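PDB 2E0I: 432aa long hypothetical deoxyribodipyrimidine photolyase from Sulfolobus tokodaii, which probably repairs ultraviolet-damaged DNA by light-driven splitting of cyclobutane pyrimidine dimers, with one FAD as catalytic cofactor and a second proposed as light-harvesting antenna. Local coordinates for residues 258-262 with 263-267; 309-312 with 313-317; 389-393 with 394-398. All coordinates share one frame; numbering follows the deposited sequence.

Contact 1: residues 258-262 with 263-267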
loop_
_atom_site.group_PDB
_atom_site.type_symbol
_atom_site.label_atom_id
_atom_site.label_comp_id
_atom_site.label_asym_id
_atom_site.label_seq_id
_atom_site.Cartn_x
_atom_site.Cartn_y
_atom_site.Cartn_z
ATOM N N PRO A 258 -8.916 -1.859 15.202
ATOM C CA PRO A 258 -8.870 -3.073 14.390
ATOM C C PRO A 258 -10.173 -3.395 13.655
ATOM O O PRO A 258 -10.164 -4.063 12.623
ATOM C CB PRO A 258 -8.514 -4.155 15.406
ATOM C CG PRO A 258 -7.750 -3.417 16.442
ATOM C CD PRO A 258 -8.536 -2.145 16.594
ATOM N N HIS A 259 -11.300 -2.929 14.177
ATOM C CA HIS A 259 -12.563 -3.233 13.533
ATOM C C HIS A 259 -12.679 -2.670 12.123
ATOM O O HIS A 259 -13.550 -3.099 11.365
ATOM C CB HIS A 259 -13.757 -2.753 14.384
ATOM C CG HIS A 259 -13.958 -1.267 14.391
ATOM N ND1 HIS A 259 -13.244 -0.417 15.214
ATOM C CD2 HIS A 259 -14.783 -0.477 13.659
ATOM C CE1 HIS A 259 -13.624 0.830 14.987
ATOM N NE2 HIS A 259 -14.556 0.821 14.048
ATOM N N VAL A 260 -11.825 -1.721 11.750
ATOM C CA VAL A 260 -11.953 -1.171 10.403
ATOM C C VAL A 260 -11.801 -2.274 9.365
ATOM O O VAL A 260 -12.366 -2.194 8.274
ATOM C CB VAL A 260 -10.927 -0.049 10.103
ATOM C CG1 VAL A 260 -11.094 1.082 11.104
ATOM C CG2 VAL A 260 -9.512 -0.607 10.120
ATOM N N PHE A 261 -11.049 -3.314 9.700
ATOM C CA PHE A 261 -10.876 -4.410 8.766
ATOM C C PHE A 261 -12.091 -5.315 8.796
ATOM O O PHE A 261 -12.098 -6.332 9.476
ATOM C CB PHE A 261 -9.623 -5.196 9.117
ATOM C CG PHE A 261 -8.362 -4.420 8.920
ATOM C CD1 PHE A 261 -8.040 -3.905 7.666
ATOM C CD2 PHE A 261 -7.501 -4.185 9.984
ATOM C CE1 PHE A 261 -6.883 -3.168 7.473
ATOM C CE2 PHE A 261 -6.338 -3.448 9.800
ATOM C CZ PHE A 261 -6.029 -2.937 8.539
ATOM N N GLY A 262 -13.131 -4.936 8.062
ATOM C CA GLY A 262 -14.340 -5.737 8.040
ATOM C C GLY A 262 -15.593 -4.942 8.353
ATOM O O GLY A 262 -16.678 -5.322 7.926
ATOM N N HIS A 263 -15.450 -3.858 9.114
ATOM C CA HIS A 263 -16.581 -3.006 9.473
ATOM C C HIS A 263 -16.247 -1.560 9.164
ATOM O O HIS A 263 -15.113 -1.233 8.857
ATOM C CB HIS A 263 -16.898 -3.098 10.967
ATOM C CG HIS A 263 -17.122 -4.491 11.468
ATOM N ND1 HIS A 263 -17.510 -4.756 12.765
ATOM C CD2 HIS A 263 -16.984 -5.695 10.865
ATOM C CE1 HIS A 263 -17.597 -6.061 12.939
ATOM N NE2 HIS A 263 -17.282 -6.653 11.801
ATOM N N CYS A 264 -17.243 -0.691 9.264
ATOM C CA CYS A 264 -17.044 0.728 9.010
ATOM C C CYS A 264 -16.415 1.395 10.228
ATOM O O CYS A 264 -16.724 1.039 11.366
ATOM C CB CYS A 264 -18.383 1.403 8.699
ATOM S SG CYS A 264 -19.243 0.769 7.241
ATOM N N TYR A 265 -15.525 2.355 9.988
ATOM C CA TYR A 265 -14.879 3.070 11.075
ATOM C C TYR A 265 -16.004 3.586 11.965
ATOM O O TYR A 265 -16.016 3.348 13.175
ATOM C CB TYR A 265 -14.049 4.225 10.521
ATOM C CG TYR A 265 -13.384 5.058 11.584
ATOM C CD1 TYR A 265 -12.507 4.481 12.494
ATOM C CD2 TYR A 265 -13.659 6.417 11.699
ATOM C CE1 TYR A 265 -11.922 5.233 13.502
ATOM C CE2 TYR A 265 -13.080 7.186 12.702
ATOM C CZ TYR A 265 -12.214 6.588 13.603
ATOM O OH TYR A 265 -11.658 7.330 14.619
ATOM N N ARG A 266 -16.951 4.287 11.347
ATOM C CA ARG A 266 -18.122 4.804 12.040
ATOM C C ARG A 266 -19.172 3.709 11.888
ATOM O O ARG A 266 -19.953 3.710 10.939
ATOM C CB ARG A 266 -18.592 6.102 11.388
ATOM C CG ARG A 266 -17.619 7.242 11.592
ATOM C CD ARG A 266 -18.226 8.562 11.210
ATOM N NE ARG A 266 -18.301 8.741 9.769
ATOM C CZ ARG A 266 -18.913 9.769 9.190
ATOM N NH1 ARG A 266 -19.497 10.695 9.942
ATOM N NH2 ARG A 266 -18.949 9.874 7.865
ATOM N N ARG A 267 -19.159 2.774 12.836
ATOM C CA ARG A 267 -20.039 1.609 12.848
ATOM C C ARG A 267 -21.494 1.744 12.387
ATOM O O ARG A 267 -22.009 0.830 11.740
ATOM C CB ARG A 267 -19.997 0.964 14.236
ATOM C CG ARG A 267 -18.590 0.639 14.703
ATOM C CD ARG A 267 -18.577 0.013 16.090
ATOM N NE ARG A 267 -17.275 0.172 16.737
ATOM C CZ ARG A 267 -16.781 1.332 17.172
ATOM N NH1 ARG A 267 -15.583 1.373 17.743
ATOM N NH2 ARG A 267 -17.485 2.454 17.050
#

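Contact 2: residues 309-312 with 313-317. With FAD (flavin-adenine dinucleotide), chain E.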
loop_
_atom_site.group_PDB
_atom_site.type_symbol
_atom_site.label_atom_id
_atom_site.label_comp_id
_atom_site.label_asym_id
_atom_site.label_seq_id
_atom_site.Cartn_x
_atom_site.Cartn_y
_atom_site.Cartn_z
ATOM N N GLY A 309 -3.011 9.328 -6.714
ATOM C CA GLY A 309 -4.058 9.558 -5.732
ATOM C C GLY A 309 -5.323 10.210 -6.233
ATOM O O GLY A 309 -6.401 9.972 -5.704
ATOM N N ARG A 310 -5.199 11.039 -7.256
ATOM C CA ARG A 310 -6.359 11.710 -7.784
ATOM C C ARG A 310 -7.294 10.727 -8.447
ATOM O O ARG A 310 -8.481 10.698 -8.150
ATOM C CB ARG A 310 -5.956 12.759 -8.805
ATOM C CG ARG A 310 -7.088 13.699 -9.076
ATOM C CD ARG A 310 -7.361 14.404 -7.794
ATOM N NE ARG A 310 -8.585 15.174 -7.802
ATOM C CZ ARG A 310 -8.857 16.091 -6.887
ATOM N NH1 ARG A 310 -7.982 16.334 -5.925
ATOM N NH2 ARG A 310 -10.003 16.749 -6.922
ATOM N N VAL A 311 -6.755 9.937 -9.369
ATOM C CA VAL A 311 -7.552 8.954 -10.086
ATOM C C VAL A 311 -8.044 7.903 -9.109
ATOM O O VAL A 311 -9.179 7.444 -9.196
ATOM C CB VAL A 311 -6.724 8.284 -11.203
ATOM C CG1 VAL A 311 -7.461 7.076 -11.769
ATOM C CG2 VAL A 311 -6.456 9.283 -12.310
ATOM N N ARG A 312 -7.179 7.540 -8.169
ATOM C CA ARG A 312 -7.497 6.552 -7.153
ATOM C C ARG A 312 -8.811 6.883 -6.451
ATOM O O ARG A 312 -9.689 6.039 -6.365
ATOM C CB ARG A 312 -6.380 6.497 -6.123
ATOM C CG ARG A 312 -5.849 5.121 -5.833
ATOM C CD ARG A 312 -4.333 5.107 -5.977
ATOM N NE ARG A 312 -3.696 4.199 -5.030
ATOM C CZ ARG A 312 -2.411 3.852 -5.062
ATOM N NH1 ARG A 312 -1.607 4.333 -6.002
ATOM N NH2 ARG A 312 -1.930 3.014 -4.149
ATOM N N MET A 313 -8.966 8.109 -5.966
ATOM C CA MET A 313 -10.202 8.435 -5.279
ATOM C C MET A 313 -11.396 8.702 -6.183
ATOM O O MET A 313 -12.540 8.535 -5.759
ATOM C CB MET A 313 -9.997 9.594 -4.297
ATOM C CG MET A 313 -9.813 10.958 -4.889
ATOM S SD MET A 313 -9.661 12.180 -3.540
ATOM C CE MET A 313 -7.914 11.841 -2.977
ATOM N N LEU A 314 -11.148 9.107 -7.424
ATOM C CA LEU A 314 -12.250 9.345 -8.350
ATOM C C LEU A 314 -12.889 8.000 -8.633
ATOM O O LEU A 314 -14.113 7.859 -8.702
ATOM C CB LEU A 314 -11.757 9.940 -9.672
ATOM C CG LEU A 314 -11.443 11.433 -9.696
ATOM C CD1 LEU A 314 -11.120 11.868 -11.108
ATOM C CD2 LEU A 314 -12.640 12.206 -9.169
ATOM N N VAL A 315 -12.024 7.011 -8.805
ATOM C CA VAL A 315 -12.440 5.656 -9.100
ATOM C C VAL A 315 -13.172 5.055 -7.899
ATOM O O VAL A 315 -14.211 4.424 -8.042
ATOM C CB VAL A 315 -11.194 4.822 -9.496
ATOM C CG1 VAL A 315 -11.260 3.424 -8.904
ATOM C CG2 VAL A 315 -11.087 4.765 -11.014
ATOM N N ALA A 316 -12.627 5.276 -6.712
ATOM C CA ALA A 316 -13.221 4.755 -5.498
ATOM C C ALA A 316 -14.568 5.436 -5.249
ATOM O O ALA A 316 -15.532 4.797 -4.827
ATOM C CB ALA A 316 -12.271 4.982 -4.326
ATOM N N PHE A 317 -14.625 6.735 -5.508
ATOM C CA PHE A 317 -15.850 7.498 -5.324
ATOM C C PHE A 317 -16.950 6.898 -6.194
ATOM O O PHE A 317 -18.025 6.557 -5.712
ATOM C CB PHE A 317 -15.616 8.962 -5.726
ATOM C CG PHE A 317 -16.885 9.756 -5.927
ATOM C CD1 PHE A 317 -17.606 10.245 -4.834
ATOM C CD2 PHE A 317 -17.374 10.006 -7.216
ATOM C CE1 PHE A 317 -18.799 10.974 -5.019
ATOM C CE2 PHE A 317 -18.565 10.732 -7.413
ATOM C CZ PHE A 317 -19.276 11.217 -6.308
HETATM P PA FAD E . 2.593 10.914 -4.679
HETATM O O1A FAD E . 3.805 11.111 -5.507
HETATM O O2A FAD E . 1.584 11.954 -4.388
HETATM O O5B FAD E . 3.377 10.935 -3.273
HETATM C C5B FAD E . 2.730 11.309 -2.055
HETATM C C4B FAD E . 3.139 10.352 -0.932
HETATM O O4B FAD E . 2.493 10.690 0.307
HETATM C C3B FAD E . 2.706 8.929 -1.289
HETATM O O3B FAD E . 3.811 8.252 -1.894
HETATM C C2B FAD E . 2.484 8.345 0.104
HETATM O O2B FAD E . 3.744 8.085 0.726
HETATM C C1B FAD E . 1.794 9.527 0.785
HETATM N N9A FAD E . 0.364 9.626 0.406
HETATM C C8A FAD E . -0.163 10.401 -0.540
HETATM N N7A FAD E . -1.490 10.288 -0.523
HETATM C C5A FAD E . -1.813 9.431 0.441
HETATM C C6A FAD E . -3.007 8.914 0.933
HETATM N N6A FAD E . -4.176 9.295 0.428
HETATM N N1A FAD E . -2.967 8.026 1.938
HETATM C C2A FAD E . -1.822 7.635 2.471
HETATM N N3A FAD E . -0.669 8.111 2.032
HETATM C C4A FAD E . -0.632 9.001 1.029
HETATM N N1 FAD E . -1.355 4.072 -0.863
HETATM C C2 FAD E . -0.603 2.925 -0.581
HETATM O O2 FAD E . 0.609 2.999 -0.396
HETATM N N3 FAD E . -1.225 1.670 -0.565
HETATM C C4 FAD E . -2.594 1.575 -0.839
HETATM O O4 FAD E . -3.152 0.481 -0.768
HETATM C C4X FAD E . -3.332 2.716 -1.134
HETATM N N5 FAD E . -4.680 2.593 -1.492
HETATM C C5X FAD E . -5.442 3.734 -1.772
HETATM C C6 FAD E . -6.784 3.588 -2.108
HETATM C C7 FAD E . -7.562 4.714 -2.354
HETATM C C7M FAD E . -9.042 4.525 -2.692
HETATM C C8 FAD E . -6.992 5.984 -2.270
HETATM C C8M FAD E . -7.829 7.243 -2.507
HETATM C C9 FAD E . -5.649 6.120 -1.934
HETATM C C9A FAD E . -4.863 4.999 -1.676
HETATM N N10 FAD E . -3.508 5.123 -1.314
HETATM C C10 FAD E . -2.725 3.970 -1.143
HETATM C "C1'" FAD E . -2.896 6.467 -1.153
HETATM C "C2'" FAD E . -2.237 7.111 -2.376
HETATM O "O2'" FAD E . -3.147 7.139 -3.478
HETATM C "C3'" FAD E . -0.939 6.409 -2.782
HETATM O "O3'" FAD E . -0.063 6.346 -1.653
HETATM C "C4'" FAD E . -0.226 7.164 -3.906
HETATM O "O4'" FAD E . -1.090 7.294 -5.038
HETATM C "C5'" FAD E . 1.054 6.440 -4.328
HETATM O "O5'" FAD E . 1.670 7.089 -5.446
HETATM P P FAD E . 2.859 8.158 -5.252
HETATM O O1P FAD E . 3.873 7.555 -4.359
HETATM O O2P FAD E . 3.282 8.588 -6.604
HETATM O O3P FAD E . 2.140 9.378 -4.480
#

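Contact 3: residues 389-393 with 394-398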
loop_
_atom_site.group_PDB
_atom_site.type_symbol
_atom_site.label_atom_id
_atom_site.label_comp_id
_atom_site.label_asym_id
_atom_site.label_seq_id
_atom_site.Cartn_x
_atom_site.Cartn_y
_atom_site.Cartn_z
ATOM N N LYS A 389 -8.959 6.678 -28.462
ATOM C CA LYS A 389 -7.631 7.075 -28.908
ATOM C C LYS A 389 -7.585 8.200 -29.938
ATOM O O LYS A 389 -6.631 8.982 -29.958
ATOM C CB LYS A 389 -6.872 5.859 -29.454
ATOM C CG LYS A 389 -5.506 6.191 -30.040
ATOM C CD LYS A 389 -4.677 7.013 -29.057
ATOM C CE LYS A 389 -3.417 7.577 -29.703
ATOM N NZ LYS A 389 -2.465 6.497 -30.089
ATOM N N ASP A 390 -8.602 8.296 -30.791
ATOM C CA ASP A 390 -8.602 9.337 -31.819
ATOM C C ASP A 390 -9.725 10.356 -31.725
ATOM O O ASP A 390 -9.787 11.289 -32.520
ATOM C CB ASP A 390 -8.600 8.701 -33.208
ATOM C CG ASP A 390 -7.413 7.772 -33.416
ATOM O OD1 ASP A 390 -7.426 6.656 -32.853
ATOM O OD2 ASP A 390 -6.458 8.161 -34.124
ATOM N N VAL A 391 -10.611 10.177 -30.754
ATOM C CA VAL A 391 -11.705 11.115 -30.561
ATOM C C VAL A 391 -11.094 12.397 -29.995
ATOM O O VAL A 391 -10.297 12.352 -29.063
ATOM C CB VAL A 391 -12.743 10.561 -29.560
ATOM C CG1 VAL A 391 -13.913 11.527 -29.421
ATOM C CG2 VAL A 391 -13.224 9.201 -30.015
ATOM N N PRO A 392 -11.440 13.561 -30.565
ATOM C CA PRO A 392 -10.866 14.801 -30.034
ATOM C C PRO A 392 -11.358 15.060 -28.612
ATOM O O PRO A 392 -12.521 14.802 -28.288
ATOM C CB PRO A 392 -11.340 15.853 -31.035
ATOM C CG PRO A 392 -12.665 15.305 -31.482
ATOM C CD PRO A 392 -12.360 13.839 -31.683
ATOM N N PRO A 393 -10.472 15.582 -27.749
ATOM C CA PRO A 393 -10.772 15.885 -26.350
ATOM C C PRO A 393 -12.133 16.518 -26.125
ATOM O O PRO A 393 -12.913 16.050 -25.299
ATOM C CB PRO A 393 -9.613 16.797 -25.928
ATOM C CG PRO A 393 -9.127 17.369 -27.209
ATOM C CD PRO A 393 -9.186 16.186 -28.130
ATOM N N SER A 394 -12.415 17.584 -26.862
ATOM C CA SER A 394 -13.690 18.283 -26.738
ATOM C C SER A 394 -14.872 17.314 -26.632
ATOM O O SER A 394 -15.727 17.444 -25.758
ATOM C CB SER A 394 -13.875 19.199 -27.947
ATOM O OG SER A 394 -15.129 19.851 -27.906
ATOM N N ILE A 395 -14.907 16.342 -27.534
ATOM C CA ILE A 395 -15.968 15.348 -27.557
ATOM C C ILE A 395 -15.877 14.417 -26.354
ATOM O O ILE A 395 -16.873 14.190 -25.673
ATOM C CB ILE A 395 -15.901 14.511 -28.854
ATOM C CG1 ILE A 395 -16.115 15.435 -30.057
ATOM C CG2 ILE A 395 -16.931 13.384 -28.815
ATOM C CD1 ILE A 395 -16.019 14.748 -31.403
ATOM N N ILE A 396 -14.685 13.879 -26.099
ATOM C CA ILE A 396 -14.476 12.972 -24.975
ATOM C C ILE A 396 -15.040 13.543 -23.675
ATOM O O ILE A 396 -15.644 12.814 -22.888
ATOM C CB ILE A 396 -12.976 12.655 -24.788
ATOM C CG1 ILE A 396 -12.486 11.774 -25.936
ATOM C CG2 ILE A 396 -12.746 11.948 -23.462
ATOM C CD1 ILE A 396 -11.018 11.471 -25.882
ATOM N N HIS A 397 -14.852 14.844 -23.458
ATOM C CA HIS A 397 -15.351 15.501 -22.258
ATOM C C HIS A 397 -16.869 15.668 -22.260
ATOM O O HIS A 397 -17.448 16.189 -21.298
ATOM C CB HIS A 397 -14.705 16.874 -22.086
ATOM C CG HIS A 397 -13.239 16.818 -21.809
ATOM N ND1 HIS A 397 -12.694 15.978 -20.863
ATOM C CD2 HIS A 397 -12.202 17.497 -22.352
ATOM C CE1 HIS A 397 -11.383 16.141 -20.836
ATOM N NE2 HIS A 397 -11.059 17.057 -21.730
ATOM N N SER A 398 -17.517 15.226 -23.332
ATOM C CA SER A 398 -18.968 15.339 -23.442
ATOM C C SER A 398 -19.494 14.084 -24.091
ATOM O O SER A 398 -20.636 14.042 -24.542
ATOM C CB SER A 398 -19.341 16.533 -24.315
ATOM O OG SER A 398 -18.666 17.696 -23.887
#

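Contact 1: residues 258-262 with 263-267
H259 meets C264, Y265 and R267 across a loop that turns back on itself within a few residues. Its CB sits beside the turn, and chi1 of 73° puts CG between the backbone N and the carbonyl carbon, which swings the imidazole over the following residues. CD2 lies 3.4 Å from C264 O, with that oxygen in the ring plane. At the tip, NE2 donates to Y265 O at 3.0 Å; the N-H...O angle of 173° makes the bond almost straight, and the acceptor lies in the imidazole plane although the donor is tilted from the plane of the carbonyl. One ring face carries the guanidinium of R267, stacked with centres 4.1 Å apart and planes at 20°; CE1 comes closest, 3.4 Å from R267 NH1. R267 also touches a crystal neighbour, so its pose may owe something to the lattice. The backbone closes the same turn, H263 N donating to H259 O at 3.0 Å, while V260 CG1 packs at the edge of the Y265 ring, 3.9 Å from CD1. An alanine at H259 would remove the imidazole, and Y265 O would probably be left with just the weak bond from R267 N, and the R267 guanidinium without the surface it lies on. The loop is tied to helix 343-353: N347 ND2 bonds V260 O and Q351 OE1 accepts from Y265 N. Helix 238-256, which precedes the loop, supplies A254 and L253 against V260 and Y265, and helix 327-337 contributes R328, whose NE bonds G262 O.

Contact 2: residues 309-312 with 313-317
G309 to R312 hand their carbonyls in turn to M313, L314, V315 and A316, four i to i+4 bonds of regular alpha helix, of which V315 N to V311 O is the shortest at 2.9 Å. On the side turned to the cofactor, R312 reaches out along a chain bent at chi2 (128°) and chi3 (146°). Its CG lies 3.8 Å from FAD C8, and the guanidinium stands over the isoalloxazine with NH2 lowered to the ring system, 3.3 Å from FAD C10. The ribityl hydroxyl oxygens O2' and O4' lie over one face of the guanidinium, O4' 3.2 Å from R312 NH1. M313 CB, on the next residue, is 3.7 Å from FAD C8M, and A316 CB, a turn beyond R312, packs 3.6 Å from FAD C7M, so the dimethylbenzene end of the flavin rests against the helix. On another side of the helix V311 CG1 and V315 CG2, one turn apart, make a loose apolar contact at 4.4 Å. R310 turns elsewhere, to a salt bridge with D206 and a hydrogen bond with Q370. For R312, the salt bridge from NH2 to D340 OD2 and the bond from NH1 to I307 O fix the rotation of the guanidinium. A buried arginine held this way, as in other photolyases, places positive charge beside the flavin and is likely to stabilise electron density on a reduced ring, with D340 partly balancing it.

Contact 3: residues 389-393 with 394-398
V391, P392 and P393 lead into a single helical turn, and their contacts with I395, I396 and H397 are of three kinds. The first is the backbone bonding of the opening helical turn. P392 occupies the N-cap position, and its carbonyl oxygen takes I396 N at 3.2 Å, with an N-H...O angle of 168°; a weak, bent bond from I395 N, 2.9 Å away, reaches the same atom. P393 O then accepts H397 N at 2.9 Å, the next i to i+4 bond. A proline in the first turn costs the helix nothing in hydrogen bonding, since the N-H missing at P393 would find no acceptor one turn earlier. The second kind is apolar. V391, just before the N-cap, meets I396, the fourth residue after it, with CG1 to CG1 at 3.8 Å, which is the hydrophobic staple. The CG1 branch of V391 stands anti to the backbone N (chi1 -177°), and it also touches I395 CG2 at 3.6 Å, the two side chains crossing at about a right angle. The CG1-CD1 branch of I395 passes at a slant across the P392 ring, CD1 3.4 Å from P392 CG, while CD1 of I396 ends 3.4 Å from V391 O. The third kind involves the H397 ring, whose CD2 lies 3.4 Å from P393 O while its two nitrogens are engaged outside the segments, NE2 by P376 O and ND1 by Q371 NE2. Two preceding helices hold this region: Q371 of helix 367-374 grips the turn at I396 O and H397 ND1, while K382 of helix 379-384 holds the lead-in at K389 O and V391 O.

Overall arrangement
All three contacts belong to the FAD-binding domain of the photolyase, in series along the chain and without touching. Contact 2 alone lines the pocket of the FAD bound beside R312, probably the catalytic one as in other photolyases. Contact 1, its centre about 21 Å from that of contact 2 and its nearest atoms about 13 Å away, lies by the other cofactor: the F261 side chain is about 4 Å from the second FAD, consistent with the proposed light-harvesting site, while R312 stays about 12 Å from it. Contact 3 is peripheral, centred about 33 Å from the centre of the chain; its centre is about 41 Å from that of contact 1 and about 21 Å from that of contact 2. Helix 367-374 links contacts 2 and 3 through Q370 and Q371.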